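Local atomic coordinates of SPCC18.06c protein (Schizosaccharomyces pombe, PDB entry 2P51), a protein that shortens messenger RNA tails as the catalytic deadenylase subunit of the CCR4-NOT complex, a metal-dependent 3'-exoribonuclease that prefers poly(A) and releases 5'-AMP. Residues D25-N30 with Q107-F112; V48-E53 with V162-F167. One frame throughout, in Å; residues are numbered along the deposited sequence.

Contact 1: residues D25-N30 with Q107-F112; sequences DVWSTN and QFNFTF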
loop_
_atom_site.group_PDB
_atom_site.type_symbol
_atom_site.label_atom_id
_atom_site.label_comp_id
_atom_site.label_asym_id
_atom_site.label_seq_id
_atom_site.Cartn_x
_atom_site.Cartn_y
_atom_site.Cartn_z
ATOM N N ASP A 25 11.539 6.059 8.660
ATOM C CA ASP A 25 10.861 4.986 9.392
ATOM C C ASP A 25 10.030 5.523 10.541
ATOM O O ASP A 25 10.511 6.460 11.226
ATOM C CB ASP A 25 11.857 3.992 10.010
ATOM C CG ASP A 25 12.168 2.890 9.024
ATOM O OD1 ASP A 25 11.323 2.092 8.599
ATOM O OD2 ASP A 25 13.363 2.814 8.656
ATOM N N VAL A 26 8.857 4.942 10.728
ATOM C CA VAL A 26 7.967 5.409 11.770
ATOM C C VAL A 26 7.662 4.221 12.678
ATOM O O VAL A 26 7.379 3.110 12.205
ATOM C CB VAL A 26 6.679 5.961 11.167
ATOM C CG1 VAL A 26 5.858 6.775 12.172
ATOM C CG2 VAL A 26 6.948 6.851 9.945
ATOM N N TRP A 27 7.743 4.524 13.990
ATOM C CA TRP A 27 7.507 3.595 15.085
ATOM C C TRP A 27 6.509 4.218 16.059
ATOM O O TRP A 27 6.072 5.343 15.794
ATOM C CB TRP A 27 8.804 3.302 15.860
ATOM C CG TRP A 27 9.848 2.709 14.931
ATOM C CD1 TRP A 27 10.848 3.374 14.277
ATOM C CD2 TRP A 27 9.962 1.333 14.564
ATOM N NE1 TRP A 27 11.578 2.470 13.530
ATOM C CE2 TRP A 27 11.060 1.225 13.686
ATOM C CE3 TRP A 27 9.263 0.163 14.886
ATOM C CZ2 TRP A 27 11.459 0.011 13.136
ATOM C CZ3 TRP A 27 9.659 -1.051 14.333
ATOM C CH2 TRP A 27 10.751 -1.111 13.467
ATOM N N SER A 28 6.140 3.524 17.123
ATOM C CA SER A 28 5.133 4.134 17.996
ATOM C C SER A 28 5.657 5.433 18.572
ATOM O O SER A 28 4.872 6.327 18.901
ATOM C CB SER A 28 4.772 3.133 19.101
ATOM O OG SER A 28 5.882 2.901 19.934
ATOM N N THR A 29 6.972 5.579 18.695
ATOM C CA THR A 29 7.605 6.713 19.375
ATOM C C THR A 29 7.623 8.011 18.556
ATOM O O THR A 29 7.758 9.088 19.122
ATOM C CB THR A 29 9.055 6.364 19.793
ATOM O OG1 THR A 29 9.730 5.795 18.659
ATOM C CG2 THR A 29 9.090 5.291 20.864
ATOM N N ASN A 30 7.472 7.895 17.222
ATOM C CA ASN A 30 7.497 9.115 16.421
ATOM C C ASN A 30 6.290 9.157 15.461
ATOM O O ASN A 30 6.282 9.989 14.544
ATOM C CB ASN A 30 8.831 9.255 15.685
ATOM C CG ASN A 30 9.034 8.137 14.684
ATOM O OD1 ASN A 30 8.414 7.073 14.767
ATOM N ND2 ASN A 30 9.917 8.380 13.711
ATOM N N GLN A 107 7.852 4.850 5.948
ATOM C CA GLN A 107 7.613 3.459 6.225
ATOM C C GLN A 107 7.105 3.332 7.662
ATOM O O GLN A 107 7.854 3.527 8.610
ATOM C CB GLN A 107 8.927 2.697 6.046
ATOM C CG GLN A 107 8.871 1.212 6.353
ATOM C CD GLN A 107 10.062 0.534 5.651
ATOM O OE1 GLN A 107 9.854 0.066 4.517
ATOM N NE2 GLN A 107 11.198 0.478 6.318
ATOM N N PHE A 108 5.830 2.965 7.819
ATOM C CA PHE A 108 5.188 2.795 9.107
ATOM C C PHE A 108 5.362 1.345 9.543
ATOM O O PHE A 108 4.969 0.450 8.772
ATOM C CB PHE A 108 3.692 3.112 8.988
ATOM C CG PHE A 108 3.462 4.585 8.688
ATOM C CD1 PHE A 108 3.226 5.470 9.732
ATOM C CD2 PHE A 108 3.504 5.075 7.407
ATOM C CE1 PHE A 108 3.040 6.820 9.457
ATOM C CE2 PHE A 108 3.328 6.433 7.138
ATOM C CZ PHE A 108 3.119 7.332 8.152
ATOM N N ASN A 109 5.946 1.122 10.708
ATOM C CA ASN A 109 6.243 -0.235 11.183
ATOM C C ASN A 109 5.307 -0.648 12.311
ATOM O O ASN A 109 5.278 0.075 13.333
ATOM C CB ASN A 109 7.711 -0.240 11.659
ATOM C CG ASN A 109 8.652 0.068 10.487
ATOM O OD1 ASN A 109 8.724 -0.706 9.518
ATOM N ND2 ASN A 109 9.329 1.208 10.600
ATOM N N PHE A 110 4.544 -1.718 12.139
ATOM C CA PHE A 110 3.450 -2.039 13.055
ATOM C C PHE A 110 3.799 -3.166 14.016
ATOM O O PHE A 110 4.654 -4.027 13.768
ATOM C CB PHE A 110 2.200 -2.430 12.246
ATOM C CG PHE A 110 1.660 -1.181 11.560
ATOM C CD1 PHE A 110 0.800 -0.321 12.228
ATOM C CD2 PHE A 110 2.046 -0.838 10.278
ATOM C CE1 PHE A 110 0.299 0.820 11.619
ATOM C CE2 PHE A 110 1.543 0.278 9.633
ATOM C CZ PHE A 110 0.682 1.130 10.337
ATOM N N THR A 111 3.085 -3.154 15.135
ATOM C CA THR A 111 3.315 -4.135 16.212
ATOM C C THR A 111 3.102 -5.564 15.713
ATOM O O THR A 111 2.167 -5.877 14.964
ATOM C CB THR A 111 2.377 -3.815 17.381
ATOM O OG1 THR A 111 2.787 -4.607 18.505
ATOM C CG2 THR A 111 0.938 -4.181 17.030
ATOM N N PHE A 112 3.972 -6.492 16.118
ATOM C CA PHE A 112 3.864 -7.889 15.659
ATOM C C PHE A 112 4.635 -8.721 16.664
ATOM O O PHE A 112 5.621 -8.208 17.252
ATOM C CB PHE A 112 4.451 -7.990 14.240
ATOM C CG PHE A 112 3.965 -9.244 13.557
ATOM C CD1 PHE A 112 2.727 -9.221 12.909
ATOM C CD2 PHE A 112 4.713 -10.425 13.564
ATOM C CE1 PHE A 112 2.237 -10.372 12.290
ATOM C CE2 PHE A 112 4.206 -11.553 12.949
ATOM C CZ PHE A 112 2.971 -11.533 12.323
#
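Asp25 and Val26 pair in parallel with Gln107 and Phe108 at one margin of the mixed sheet of the DEDD nuclease fold, where strand 23-26 is the outermost strand within the chain. Val26 bonds to the residues before and after its partner Phe108: its N donates to Gln107 O (2.7 Å), and its O accepts from Asn109 N.

The side chains of Asp25 and Gln107 run side by side on one face of the sheet. Gln107 is stretched out, with CG anti to the backbone N (chi1 178°), and this carries its NE2 to the syn side of Asp25 OD1 at 2.8 Å. Asn109 ND2 meets the same oxygen from the anti side, 3.0 Å away and nearly straight, though well out of the carboxylate plane. A carboxylate suits this place because it offers only acceptor atoms, and its charge probably strengthens both N-H bonds; the amides' other ends are held as well, Gln107 OE1 by Gly239 N and Asn109 OD1 by Gln87 NE2.

On the opposite face Val26 and Phe108 also lie alongside each other. Val26 CG2 sits over the phenyl face in a CH-pi contact, 4.1 Å from the centroid of the Phe108 ring, while Leu31, Met35 and Ile38 of helix 31-41 also touch this ring.

Beyond the paired residues the chain turns. Asn30 reaches back, its OD1 accepting from Trp27 N (2.7 Å) and its ND2 donating to Asp25 O, so a single amide pins the turn. The indole of Trp27 swings back over Asn109, ring and amide planes 28° apart. Asn109 CB lies over the six-membered ring, 3.6 Å from its centroid, and Asn109 ND2 stands above the same indole, 3.5 Å from Trp27 CZ2.

Contact 2: residues V48-E53 with V162-F167; sequences VSMDTE and VTWITF. With MG (magnesium ion), chain C; MG (magnesium ion), chain B.
The two-metal active site of this DEDD nuclease is built on strand 47-53, which supplies Asp51 and Glu53 and pairs in parallel with strand 163-166. The carboxylate of Asp51 bridges the ions: OD1 binds one magnesium at 2.0 Å and OD2 binds the other at 2.1 Å. Glu53 OE2 joins Asp51 OD2 on the second ion, where Asp241 completes the protein ligands; Asp172 serves the first. Two waters on that first magnesium donate to Phe167 O, so strand 163-166 ends beside the metal's hydration shell.

Behind the site, the backbones zip together through Val48 N to Thr163 O (2.8 Å), Ile165 N to Val48 O, and Met50 N to Ile165 O. With CG1 anti to the backbone N (chi1 179°), Val48 sets that methyl over the Trp164 six-membered ring, 3.9 Å from its centroid, and sends CG2 to Val162 CG1. Met50 approaches the same indole at its edge, then bends so that CE meets Thr166 CG2 at 3.8 Å. Branched and flexible apolar chains suit this buried face, as they can fit round a large flat ring. On the other face the small Ser49 brings OG to 3.4 Å from Ile165 CB.

Ser49 and Ile165 pack against helix 238-257, Met50 and Thr166 touch Phe173 of helix 170-181, and Leu90 of strand 87-93 adjoins Val48, Met50 and Trp164.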
loop_
_atom_site.group_PDB
_atom_site.type_symbol
_atom_site.label_atom_id
_atom_site.label_comp_id
_atom_site.label_asym_id
_atom_site.label_seq_id
_atom_site.Cartn_x
_atom_site.Cartn_y
_atom_site.Cartn_z
ATOM N N VAL A 48 -0.406 10.068 -3.474
ATOM C CA VAL A 48 0.140 9.149 -2.467
ATOM C C VAL A 48 0.288 7.745 -3.048
ATOM O O VAL A 48 -0.762 7.187 -3.457
ATOM C CB VAL A 48 -0.806 9.073 -1.275
ATOM C CG1 VAL A 48 -0.245 8.092 -0.233
ATOM C CG2 VAL A 48 -1.063 10.444 -0.630
ATOM N N SER A 49 1.486 7.188 -3.081
ATOM C CA SER A 49 1.701 5.809 -3.573
ATOM C C SER A 49 1.860 4.894 -2.377
ATOM O O SER A 49 2.541 5.339 -1.417
ATOM C CB SER A 49 2.925 5.716 -4.505
ATOM O OG SER A 49 2.661 6.578 -5.633
ATOM N N MET A 50 1.271 3.689 -2.444
ATOM C CA MET A 50 1.186 2.883 -1.221
ATOM C C MET A 50 1.498 1.428 -1.508
ATOM O O MET A 50 1.185 0.902 -2.593
ATOM C CB MET A 50 -0.225 3.029 -0.610
ATOM C CG MET A 50 -0.540 2.227 0.624
ATOM S SD MET A 50 -1.111 0.539 0.248
ATOM C CE MET A 50 -2.803 0.927 -0.269
ATOM N N ASP A 51 2.100 0.833 -0.464
ATOM C CA ASP A 51 2.295 -0.613 -0.420
ATOM C C ASP A 51 2.151 -1.090 1.024
ATOM O O ASP A 51 2.277 -0.213 1.926
ATOM C CB ASP A 51 3.679 -1.050 -0.941
ATOM C CG ASP A 51 3.816 -2.562 -1.088
ATOM O OD1 ASP A 51 2.793 -3.212 -1.424
ATOM O OD2 ASP A 51 4.948 -3.035 -0.867
ATOM N N THR A 52 1.941 -2.393 1.246
ATOM C CA THR A 52 1.965 -2.875 2.622
ATOM C C THR A 52 2.771 -4.181 2.670
ATOM O O THR A 52 2.934 -4.856 1.660
ATOM C CB THR A 52 0.580 -3.208 3.230
ATOM O OG1 THR A 52 0.079 -4.416 2.658
ATOM C CG2 THR A 52 -0.426 -2.054 2.985
ATOM N N GLU A 53 3.317 -4.515 3.838
ATOM C CA GLU A 53 3.863 -5.845 4.032
ATOM C C GLU A 53 3.002 -6.517 5.132
ATOM O O GLU A 53 2.560 -5.856 6.091
ATOM C CB GLU A 53 5.330 -5.839 4.443
ATOM C CG GLU A 53 6.286 -5.095 3.523
ATOM C CD GLU A 53 6.294 -5.584 2.102
ATOM O OE1 GLU A 53 6.171 -6.787 1.843
ATOM O OE2 GLU A 53 6.427 -4.716 1.185
ATOM N N VAL A 162 -6.789 14.183 -3.434
ATOM C CA VAL A 162 -5.637 13.303 -3.252
ATOM C C VAL A 162 -5.823 12.074 -4.112
ATOM O O VAL A 162 -6.905 11.470 -4.129
ATOM C CB VAL A 162 -5.508 12.884 -1.742
ATOM C CG1 VAL A 162 -4.430 11.832 -1.563
ATOM C CG2 VAL A 162 -5.225 14.134 -0.894
ATOM N N THR A 163 -4.777 11.702 -4.848
ATOM C CA THR A 163 -4.820 10.510 -5.704
ATOM C C THR A 163 -4.011 9.386 -5.041
ATOM O O THR A 163 -2.881 9.686 -4.685
ATOM C CB THR A 163 -4.242 10.814 -7.098
ATOM O OG1 THR A 163 -4.978 11.908 -7.723
ATOM C CG2 THR A 163 -4.376 9.594 -8.006
ATOM N N TRP A 164 -4.570 8.203 -4.913
ATOM C CA TRP A 164 -3.798 7.073 -4.386
ATOM C C TRP A 164 -3.335 6.165 -5.518
ATOM O O TRP A 164 -4.115 5.858 -6.439
ATOM C CB TRP A 164 -4.647 6.246 -3.406
ATOM C CG TRP A 164 -4.777 6.940 -2.075
ATOM C CD1 TRP A 164 -5.520 8.067 -1.807
ATOM C CD2 TRP A 164 -4.138 6.555 -0.844
ATOM N NE1 TRP A 164 -5.369 8.395 -0.465
ATOM C CE2 TRP A 164 -4.530 7.487 0.151
ATOM C CE3 TRP A 164 -3.258 5.502 -0.468
ATOM C CZ2 TRP A 164 -4.086 7.408 1.485
ATOM C CZ3 TRP A 164 -2.838 5.453 0.848
ATOM C CH2 TRP A 164 -3.234 6.386 1.824
ATOM N N ILE A 165 -2.076 5.765 -5.482
ATOM C CA ILE A 165 -1.444 4.913 -6.498
ATOM C C ILE A 165 -1.011 3.623 -5.852
ATOM O O ILE A 165 -0.375 3.655 -4.800
ATOM C CB ILE A 165 -0.225 5.612 -7.114
ATOM C CG1 ILE A 165 -0.527 7.017 -7.578
ATOM C CG2 ILE A 165 0.361 4.728 -8.242
ATOM C CD1 ILE A 165 -1.640 7.073 -8.627
ATOM N N THR A 166 -1.368 2.479 -6.477
ATOM C CA THR A 166 -1.089 1.177 -5.859
ATOM C C THR A 166 -0.642 0.227 -6.948
ATOM O O THR A 166 -0.602 0.592 -8.126
ATOM C CB THR A 166 -2.347 0.632 -5.147
ATOM O OG1 THR A 166 -3.373 0.496 -6.149
ATOM C CG2 THR A 166 -2.837 1.600 -4.039
ATOM N N PHE A 167 -0.301 -1.006 -6.527
ATOM C CA PHE A 167 0.057 -2.031 -7.519
ATOM C C PHE A 167 -0.504 -3.361 -7.013
ATOM O O PHE A 167 -0.080 -3.825 -5.918
ATOM C CB PHE A 167 1.580 -2.092 -7.708
ATOM C CG PHE A 167 2.003 -3.132 -8.743
ATOM C CD1 PHE A 167 2.166 -2.755 -10.062
ATOM C CD2 PHE A 167 2.252 -4.468 -8.363
ATOM C CE1 PHE A 167 2.540 -3.660 -11.054
ATOM C CE2 PHE A 167 2.560 -5.396 -9.341
ATOM C CZ PHE A 167 2.699 -4.987 -10.659
HETATM MG MG MG C . 5.998 -4.832 -0.862
HETATM MG MG MG B . 1.804 -4.518 -2.655
HETATM O O HOH W 1 -0.421 -1.296 -3.620
HETATM O O HOH W 2 1.561 -5.984 -1.221
HETATM O O HOH W 3 4.212 -5.910 -0.441
HETATM O O HOH W 4 1.905 -3.273 -4.295
HETATM O O HOH W 5 0.780 -5.777 -4.036
HETATM O O HOH W 6 3.561 -5.374 -3.103
#

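From the N terminus, strand 23-26 opens contact 1, and strand 47-53, after helix 31-41, opens contact 2. The chain then makes helix 69-82 and strand 87-93 before strand 105-109 closes the first loop. Helices 121-129, 134-140 and 144-152 follow, and strand 163-166 closes the second. The loops therefore cross, since 48-53 lies within the first and 107-112 within the second. Both contacts belong to one sheet: contact 1 joins the edge strand 23-26 to its neighbour 105-109, contact 2 joins the metal-bearing strand to its parallel neighbour, and strand 87-93 lies between the pairs. The centres are about 18 Å apart.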